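Local coordinates for protein pollen receptor-like kinase 3 (Arabidopsis thaliana, PDB 5WLS) that is a leucine-rich-repeat receptor-like kinase of pollen whose extracellular domain resembles the SERK co-receptors and probably takes part in signal perception at the cell surface, at residues R69-D74 with P89-L94; K117-D122 with E141-Q146. One frame throughout, in Å; residues are numbered along the deposited sequence.

Interaction 1 of 2, residues R69-D74 with P89-L94; sequences RTIRLD and PGLKSL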
loop_
_atom_site.group_PDB
_atom_site.type_symbol
_atom_site.label_atom_id
_atom_site.label_comp_id
_atom_site.label_asym_id
_atom_site.label_seq_id
_atom_site.Cartn_x
_atom_site.Cartn_y
_atom_site.Cartn_z
ATOM N N ARG A 69 5.647 -10.285 6.019
ATOM C CA ARG A 69 4.255 -10.210 5.616
ATOM C C ARG A 69 3.672 -8.815 5.691
ATOM O O ARG A 69 2.669 -8.558 5.016
ATOM C CB ARG A 69 3.393 -11.137 6.487
ATOM C CG ARG A 69 3.826 -12.595 6.515
ATOM C CD ARG A 69 3.045 -13.401 5.496
ATOM N NE ARG A 69 3.448 -14.802 5.452
ATOM C CZ ARG A 69 4.487 -15.260 4.761
ATOM N NH1 ARG A 69 5.235 -14.425 4.052
ATOM N NH2 ARG A 69 4.775 -16.554 4.777
ATOM N N THR A 70 4.252 -7.905 6.472
ATOM C CA THR A 70 3.648 -6.589 6.632
ATOM C C THR A 70 4.712 -5.508 6.551
ATOM O O THR A 70 5.767 -5.612 7.185
ATOM C CB THR A 70 2.887 -6.475 7.962
ATOM O OG1 THR A 70 3.763 -6.790 9.050
ATOM C CG2 THR A 70 1.696 -7.423 7.986
ATOM N N ILE A 71 4.419 -4.472 5.769
ATOM C CA ILE A 71 5.257 -3.287 5.651
ATOM C C ILE A 71 4.392 -2.072 5.949
ATOM O O ILE A 71 3.321 -1.908 5.353
ATOM C CB ILE A 71 5.892 -3.168 4.252
ATOM C CG1 ILE A 71 6.936 -4.267 4.041
ATOM C CG2 ILE A 71 6.511 -1.787 4.056
ATOM C CD1 ILE A 71 7.368 -4.432 2.600
ATOM N N ARG A 72 4.853 -1.224 6.869
ATOM C CA ARG A 72 4.138 -0.006 7.250
ATOM C C ARG A 72 5.168 1.112 7.396
ATOM O O ARG A 72 5.914 1.162 8.380
ATOM C CB ARG A 72 3.330 -0.208 8.527
ATOM C CG ARG A 72 2.889 1.082 9.206
ATOM C CD ARG A 72 2.005 0.806 10.412
ATOM N NE ARG A 72 1.011 1.856 10.614
ATOM C CZ ARG A 72 -0.016 1.764 11.453
ATOM N NH1 ARG A 72 -0.185 0.663 12.169
ATOM N NH2 ARG A 72 -0.869 2.771 11.580
ATOM N N LEU A 73 5.206 2.001 6.409
ATOM C CA LEU A 73 6.173 3.089 6.331
ATOM C C LEU A 73 5.465 4.435 6.336
ATOM O O LEU A 73 5.827 5.349 5.592
ATOM C CB LEU A 73 7.042 2.943 5.087
ATOM C CG LEU A 73 7.773 1.606 4.954
ATOM C CD1 LEU A 73 8.367 1.440 3.581
ATOM C CD2 LEU A 73 8.859 1.528 5.995
ATOM N N ASP A 74 4.446 4.566 7.186
ATOM C CA ASP A 74 3.586 5.743 7.159
ATOM C C ASP A 74 4.333 7.021 7.526
ATOM O O ASP A 74 5.297 7.014 8.293
ATOM C CB ASP A 74 2.411 5.557 8.122
ATOM C CG ASP A 74 1.479 4.437 7.697
ATOM O OD1 ASP A 74 1.405 4.151 6.483
ATOM O OD2 ASP A 74 0.812 3.839 8.575
ATOM N N PRO A 89 6.357 -12.177 -2.209
ATOM C CA PRO A 89 5.194 -13.024 -2.519
ATOM C C PRO A 89 4.184 -13.203 -1.390
ATOM O O PRO A 89 2.987 -13.351 -1.656
ATOM C CB PRO A 89 5.843 -14.363 -2.898
ATOM C CG PRO A 89 7.149 -14.376 -2.163
ATOM C CD PRO A 89 7.615 -12.946 -2.139
ATOM N N GLY A 90 4.629 -13.183 -0.140
ATOM C CA GLY A 90 3.725 -13.384 0.977
ATOM C C GLY A 90 3.223 -12.102 1.602
ATOM O O GLY A 90 2.741 -12.121 2.737
ATOM N N LEU A 91 3.329 -10.982 0.896
ATOM C CA LEU A 91 2.970 -9.714 1.512
ATOM C C LEU A 91 1.464 -9.648 1.709
ATOM O O LEU A 91 0.690 -9.937 0.790
ATOM C CB LEU A 91 3.451 -8.547 0.651
ATOM C CG LEU A 91 3.428 -7.179 1.331
ATOM C CD1 LEU A 91 4.624 -7.043 2.253
ATOM C CD2 LEU A 91 3.467 -6.072 0.291
ATOM N N LYS A 92 1.050 -9.283 2.922
ATOM C CA LYS A 92 -0.358 -9.181 3.268
ATOM C C LYS A 92 -0.813 -7.750 3.496
ATOM O O LYS A 92 -1.985 -7.444 3.267
ATOM C CB LYS A 92 -0.681 -10.011 4.522
ATOM C CG LYS A 92 -0.329 -11.496 4.420
ATOM C CD LYS A 92 -0.778 -12.283 5.657
ATOM C CE LYS A 92 -0.318 -11.669 6.967
ATOM N NZ LYS A 92 -0.819 -12.467 8.126
ATOM N N SER A 93 0.087 -6.870 3.932
ATOM C CA SER A 93 -0.271 -5.522 4.354
ATOM C C SER A 93 0.773 -4.544 3.842
ATOM O O SER A 93 1.948 -4.631 4.216
ATOM C CB SER A 93 -0.382 -5.444 5.877
ATOM O OG SER A 93 -0.474 -4.104 6.320
ATOM N N LEU A 94 0.340 -3.615 2.992
ATOM C CA LEU A 94 1.201 -2.594 2.397
ATOM C C LEU A 94 0.651 -1.225 2.792
ATOM O O LEU A 94 -0.299 -0.726 2.179
ATOM C CB LEU A 94 1.271 -2.750 0.880
ATOM C CG LEU A 94 2.137 -1.725 0.148
ATOM C CD1 LEU A 94 3.561 -1.756 0.678
ATOM C CD2 LEU A 94 2.124 -2.006 -1.346
#
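The carbonyl oxygen of Arg-69 is gripped by two successive backbone amides of segment 89-94. Lys-92 N donates to Arg-69 O at 2.7 Å, nearly straight at 169°, and Ser-93 N reaches the same oxygen at 3.3 Å in a more bent bond. Two residues further on the direction reverses, Ile-71 N giving its hydrogen to Ser-93 O at 2.9 Å. These bonds set a parallel register in which Thr-70 pairs with Ser-93 and Ile-71 with Leu-94. On the Thr-70 side of the sheet, its methyl CG2 rests 3.6 Å from Ser-93 CB, so carbon rather than hydroxyl makes this contact. On the Ile-71 side, the contact is mainly apolar: Ile-71 CD1 lies 3.8 Å from Leu-91 CD1, the two side chains running at about a right angle. Leu-91 has CG anti to its own N (chi1 -166°), a setting in which CD1 comes back toward segment 69-74 although CB heads away from it. At the strand entrance, a bend at chi2 (-95°) lays the Arg-69 chain along Gly-90, with Arg-69 CD 3.1 Å from Gly-90 O; Arg-69 CB also touches Lys-92 CE at 3.8 Å, while the charged ends stay apart. Ser-44 and Ile-46 bind the backbone on the far edge of strand 70-72. Parallel pairing of short strands, with Ile-71, Leu-91 and Leu-94 turned inward, is characteristic of the concave sheet of a leucine-rich-repeat solenoid.

Interaction 2 of 2, residues K117-D122 with E141-Q146; sequences KRVFLD and EELHMQ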
loop_
_atom_site.group_PDB
_atom_site.type_symbol
_atom_site.label_atom_id
_atom_site.label_comp_id
_atom_site.label_asym_id
_atom_site.label_seq_id
_atom_site.Cartn_x
_atom_site.Cartn_y
_atom_site.Cartn_z
ATOM N N LYS A 117 -4.117 -8.275 1.706
ATOM C CA LYS A 117 -5.400 -7.963 2.321
ATOM C C LYS A 117 -5.623 -6.467 2.478
ATOM O O LYS A 117 -6.760 -5.993 2.419
ATOM C CB LYS A 117 -5.497 -8.629 3.697
ATOM C CG LYS A 117 -5.390 -10.134 3.649
ATOM C CD LYS A 117 -5.705 -10.725 5.006
ATOM C CE LYS A 117 -6.240 -12.140 4.876
ATOM N NZ LYS A 117 -5.882 -12.955 6.067
ATOM N N ARG A 118 -4.552 -5.724 2.692
ATOM C CA ARG A 118 -4.614 -4.308 2.997
ATOM C C ARG A 118 -3.607 -3.524 2.175
ATOM O O ARG A 118 -2.422 -3.870 2.142
ATOM C CB ARG A 118 -4.386 -4.048 4.477
ATOM C CG ARG A 118 -5.447 -4.307 5.552
ATOM C CD ARG A 118 -4.393 -4.119 6.612
ATOM N NE ARG A 118 -4.428 -2.743 7.059
ATOM C CZ ARG A 118 -4.203 -2.271 8.272
ATOM N NH1 ARG A 118 -3.837 -3.048 9.279
ATOM N NH2 ARG A 118 -4.246 -0.953 8.429
ATOM N N VAL A 119 -4.098 -2.491 1.492
ATOM C CA VAL A 119 -3.288 -1.592 0.670
ATOM C C VAL A 119 -3.706 -0.162 0.997
ATOM O O VAL A 119 -4.805 0.272 0.616
ATOM C CB VAL A 119 -3.459 -1.870 -0.828
ATOM C CG1 VAL A 119 -2.705 -0.839 -1.638
ATOM C CG2 VAL A 119 -2.986 -3.278 -1.161
ATOM N N PHE A 120 -2.847 0.565 1.710
ATOM C CA PHE A 120 -3.069 1.968 2.038
ATOM C C PHE A 120 -2.022 2.782 1.285
ATOM O O PHE A 120 -0.836 2.748 1.628
ATOM C CB PHE A 120 -2.979 2.213 3.546
ATOM C CG PHE A 120 -4.102 1.592 4.348
ATOM C CD1 PHE A 120 -4.694 2.293 5.384
ATOM C CD2 PHE A 120 -4.549 0.307 4.084
ATOM C CE1 PHE A 120 -5.716 1.728 6.128
ATOM C CE2 PHE A 120 -5.569 -0.261 4.819
ATOM C CZ PHE A 120 -6.154 0.452 5.844
ATOM N N LEU A 121 -2.460 3.514 0.257
ATOM C CA LEU A 121 -1.583 4.377 -0.528
ATOM C C LEU A 121 -2.021 5.833 -0.450
ATOM O O LEU A 121 -1.625 6.645 -1.292
ATOM C CB LEU A 121 -1.533 3.913 -1.984
ATOM C CG LEU A 121 -1.079 2.472 -2.219
ATOM C CD1 LEU A 121 -1.007 2.157 -3.709
ATOM C CD2 LEU A 121 0.261 2.215 -1.543
ATOM N N ASP A 122 -2.846 6.168 0.537
ATOM C CA ASP A 122 -3.479 7.475 0.588
ATOM C C ASP A 122 -2.453 8.595 0.725
ATOM O O ASP A 122 -1.398 8.435 1.343
ATOM C CB ASP A 122 -4.461 7.545 1.760
ATOM C CG ASP A 122 -3.831 7.130 3.077
ATOM O OD1 ASP A 122 -3.046 6.158 3.087
ATOM O OD2 ASP A 122 -4.105 7.791 4.100
ATOM N N GLU A 141 -9.212 -6.685 1.301
ATOM C CA GLU A 141 -10.240 -6.275 2.246
ATOM C C GLU A 141 -10.295 -4.771 2.462
ATOM O O GLU A 141 -11.391 -4.210 2.572
ATOM C CB GLU A 141 -10.028 -6.989 3.584
ATOM C CG GLU A 141 -9.670 -8.459 3.402
ATOM C CD GLU A 141 -9.437 -9.188 4.707
ATOM O OE1 GLU A 141 -9.290 -10.428 4.669
ATOM O OE2 GLU A 141 -9.436 -8.533 5.770
ATOM N N GLU A 142 -9.146 -4.098 2.498
ATOM C CA GLU A 142 -9.089 -2.666 2.772
ATOM C C GLU A 142 -8.210 -1.997 1.724
ATOM O O GLU A 142 -7.015 -2.301 1.624
ATOM C CB GLU A 142 -8.546 -2.412 4.178
ATOM C CG GLU A 142 -9.447 -2.973 5.263
ATOM C CD GLU A 142 -8.721 -3.176 6.572
ATOM O OE1 GLU A 142 -8.614 -4.339 7.014
ATOM O OE2 GLU A 142 -8.255 -2.174 7.155
ATOM N N LEU A 143 -8.796 -1.073 0.961
ATOM C CA LEU A 143 -8.070 -0.341 -0.073
ATOM C C LEU A 143 -8.322 1.144 0.125
ATOM O O LEU A 143 -9.438 1.623 -0.095
ATOM C CB LEU A 143 -8.488 -0.790 -1.472
ATOM C CG LEU A 143 -7.863 0.020 -2.609
ATOM C CD1 LEU A 143 -6.346 -0.130 -2.607
ATOM C CD2 LEU A 143 -8.432 -0.387 -3.964
ATOM N N HIS A 144 -7.288 1.868 0.541
ATOM C CA HIS A 144 -7.390 3.300 0.782
ATOM C C HIS A 144 -6.425 4.020 -0.146
ATOM O O HIS A 144 -5.206 3.846 -0.041
ATOM C CB HIS A 144 -7.103 3.633 2.250
ATOM C CG HIS A 144 -8.135 3.103 3.199
ATOM N ND1 HIS A 144 -8.020 3.221 4.569
ATOM C CD2 HIS A 144 -9.302 2.452 2.976
ATOM C CE1 HIS A 144 -9.071 2.668 5.146
ATOM N NE2 HIS A 144 -9.864 2.193 4.202
ATOM N N MET A 145 -6.978 4.832 -1.052
ATOM C CA MET A 145 -6.206 5.511 -2.085
ATOM C C MET A 145 -6.538 6.996 -2.134
ATOM O O MET A 145 -6.201 7.667 -3.115
ATOM C CB MET A 145 -6.455 4.887 -3.462
ATOM C CG MET A 145 -6.130 3.409 -3.572
ATOM S SD MET A 145 -6.397 2.798 -5.246
ATOM C CE MET A 145 -4.721 2.811 -5.874
ATOM N N GLN A 146 -7.209 7.513 -1.111
ATOM C CA GLN A 146 -7.687 8.886 -1.149
ATOM C C GLN A 146 -6.529 9.875 -1.184
ATOM O O GLN A 146 -5.425 9.593 -0.715
ATOM C CB GLN A 146 -8.579 9.179 0.060
ATOM C CG GLN A 146 -7.841 9.291 1.381
ATOM C CD GLN A 146 -7.751 7.970 2.111
ATOM O OE1 GLN A 146 -7.849 6.904 1.503
ATOM N NE2 GLN A 146 -7.556 8.031 3.423
#
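Two neighbouring parallel strands of the leucine-rich-repeat solenoid meet here, their short axes 4.8 Å apart and only 10° from parallel. Lys-117 O starts the pairing by accepting from both Glu-141 N (2.8 Å) and Glu-142 N; bonds from Val-119 N to Glu-142 O, His-144 N to Val-119 O and Leu-121 N to His-144 O continue it. On the face bearing Arg-118, Phe-120, Glu-142 and His-144, the Phe-120 and His-144 side chains run side by side, their ring centroids 4.3 Å apart and planes inclined at 48°. Both have CG opposite the carbonyl carbon (chi1 -68° in Phe-120), which sends the rings out the same way. His-144 ND1 sits over one face of the phenyl ring, 3.2 Å from Phe-120 CE1. Glu-142 OE2 instead reaches that ring at its edge, in plane, 3.6 Å from CZ of Phe-120. The same oxygen makes a long salt bridge to Arg-118 NE at 3.9 Å: it lies over the guanidinium face, where no N-H points at it, so the attraction is one of charge alone. On the face bearing Val-119 and Leu-143, Val-119 CB packs against Leu-143 CD1 at 3.8 Å. Beyond the strands, Asp-122 CB abuts Gln-146 CD, while Asp-122 OD1 is hydrogen-bonded to Ser-97 OG. Strand 93-95 and its flanks border this pair through backbone hydrogen bonds of Lys-92, Leu-94 and Leu-96; strand 166-168 lies beyond, with Ser-166 OG hydrogen-bonded to His-144 NE2 and Leu-167 touching Leu-143.

In the fold
Interactions 1 and 2 belong to the parallel part of one mixed sheet and follow each other along the chain, their centres 11 Å apart. Strands 93-95 and 118-120 are neighbours, and probable hydrogen bonds from Lys-117 N to Lys-92 O and from Phe-120 N to Leu-94 O join the two pairs. Both are partly buried, with an apolar, buried face (Ile-71 and Leu-94; Val-119 and Leu-143) and a more polar one whose residues, Ser-93 excepted, are partly exposed. On that polar face, 69-74 with 89-94 offers a small Thr-Ser contact, whereas 117-122 with 141-146 carries an aromatic pair and opposite charges. The latter also pairs over a longer run, burying 618 Å² against 414 Å².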